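Local coordinates for protein fatty acyl CoA synthetase FADD13 (FATTY-ACYL-CoA SYNTHETASE) (Mycobacterium tuberculosis, PDB 3R44) that belongs to the AMP-binding (ANL) family of enzymes, with a large N-terminal part and a small C-terminal domain, at residues V438-V443 / I458-Q463. Numbering follows the deposited sequence.
Sequences VSEVAV and IVVADQ
A classic beta bulge marks the antiparallel hairpin of strands 438-448 and 454-461 in the C-terminal domain. S439 and E440 both face V460, and their two amides converge on V460 O. S439 N lies 2.8 Å from V460 O, and E440 N gives the longer but straighter bond (N-H...O 168°). S439 OG is a third donor, 3.2 Å from V460 O. It sits above the carbonyl plane and not on a lone pair. A chi1 of 53° places OG between its own N and C, which lets it reach that oxygen and touch V460 CG1. Past the bulge the ladder is regular. V460 N bonds to E440 O, and A442 and I458 exchange two bonds, with I458 N 2.8 Å from A442 O.

On the face of V438, V441, V459 and A461, the valine methyls meet. V438 CG2 is 4.0 Å from V459 CG1, the two side chains crossing at about a right angle. V459 CG2 meets V441 CG2 at 3.9 Å. Strand 487-490 packs on V459 and A461, and helix 425-432 on V441. On the other face E440 runs alongside V460, and its OE1 forms a salt bridge to R496. I458 and A442 pack against L507 of helix 504-511.

Two amides and, from above the carbonyl plane, a hydroxyl share one carbonyl oxygen, which probably helps to fix the bulge.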
# COMPACT_ATOMS: atom_id res chain seq x y z
N VAL A 438 17.84 -25.58 16.78
CA VAL A 438 16.99 -24.97 15.77
C VAL A 438 17.65 -23.75 15.14
O VAL A 438 17.99 -22.81 15.84
CB VAL A 438 15.65 -24.52 16.39
CG1 VAL A 438 14.90 -23.67 15.36
CG2 VAL A 438 14.81 -25.76 16.84
N SER A 439 17.78 -23.71 13.81
CA SER A 439 18.37 -22.53 13.18
C SER A 439 17.35 -21.57 12.62
O SER A 439 17.62 -20.38 12.58
CB SER A 439 19.38 -22.89 12.07
OG SER A 439 18.88 -23.75 11.10
N GLU A 440 16.23 -22.08 12.12
CA GLU A 440 15.20 -21.23 11.56
C GLU A 440 13.84 -21.88 11.82
O GLU A 440 13.73 -23.11 11.91
CB GLU A 440 15.34 -21.04 10.03
CG GLU A 440 16.63 -20.44 9.45
CD GLU A 440 16.76 -20.79 7.97
OE1 GLU A 440 16.02 -20.22 7.14
OE2 GLU A 440 17.60 -21.64 7.63
N VAL A 441 12.82 -21.03 11.91
CA VAL A 441 11.42 -21.51 12.06
C VAL A 441 10.45 -20.56 11.39
O VAL A 441 10.60 -19.33 11.47
CB VAL A 441 11.01 -21.73 13.56
CG1 VAL A 441 11.14 -20.48 14.35
CG2 VAL A 441 9.57 -22.28 13.67
N ALA A 442 9.47 -21.11 10.70
CA ALA A 442 8.36 -20.32 10.17
C ALA A 442 7.13 -21.07 10.50
O ALA A 442 7.08 -22.27 10.27
CB ALA A 442 8.47 -20.20 8.68
N VAL A 443 6.07 -20.37 10.94
CA VAL A 443 4.79 -20.98 11.29
C VAL A 443 3.72 -20.49 10.32
O VAL A 443 3.64 -19.27 10.03
CB VAL A 443 4.38 -20.70 12.76
CG1 VAL A 443 2.90 -21.12 13.06
CG2 VAL A 443 5.36 -21.41 13.73
N ILE A 458 7.32 -25.00 10.64
CA ILE A 458 8.30 -25.50 9.68
C ILE A 458 9.69 -25.13 10.23
O ILE A 458 10.03 -23.94 10.42
CB ILE A 458 8.05 -24.96 8.27
CG1 ILE A 458 6.62 -25.35 7.81
CG2 ILE A 458 9.02 -25.63 7.35
CD1 ILE A 458 5.64 -24.40 8.08
N VAL A 459 10.48 -26.13 10.54
CA VAL A 459 11.66 -25.93 11.36
C VAL A 459 12.86 -26.42 10.59
O VAL A 459 12.84 -27.54 10.07
CB VAL A 459 11.54 -26.69 12.69
CG1 VAL A 459 12.86 -26.56 13.42
CG2 VAL A 459 10.33 -26.12 13.54
N VAL A 460 13.91 -25.61 10.53
CA VAL A 460 15.21 -26.05 10.06
C VAL A 460 16.07 -26.25 11.29
O VAL A 460 16.26 -25.32 12.11
CB VAL A 460 15.84 -25.02 9.07
CG1 VAL A 460 17.21 -25.48 8.57
CG2 VAL A 460 14.89 -24.67 7.95
N ALA A 461 16.54 -27.48 11.49
CA ALA A 461 17.27 -27.82 12.72
C ALA A 461 18.24 -28.94 12.48
O ALA A 461 18.16 -29.66 11.46
CB ALA A 461 16.31 -28.22 13.83
N ASP A 462 19.14 -29.09 13.46
CA ASP A 462 19.97 -30.28 13.59
C ASP A 462 19.11 -31.42 14.10
O ASP A 462 18.91 -31.56 15.29
CB ASP A 462 21.11 -30.02 14.56
CG ASP A 462 22.02 -31.21 14.73
OD1 ASP A 462 21.74 -32.31 14.16
OD2 ASP A 462 23.06 -31.01 15.40
N GLN A 463 18.58 -32.22 13.18
CA GLN A 463 17.68 -33.31 13.58
C GLN A 463 18.31 -34.40 14.39
O GLN A 463 17.59 -35.22 14.97
CB GLN A 463 16.98 -33.89 12.36
CG GLN A 463 16.07 -32.85 11.73
CD GLN A 463 15.27 -33.36 10.50
OE1 GLN A 463 15.37 -32.82 9.41
NE2 GLN A 463 14.50 -34.40 10.70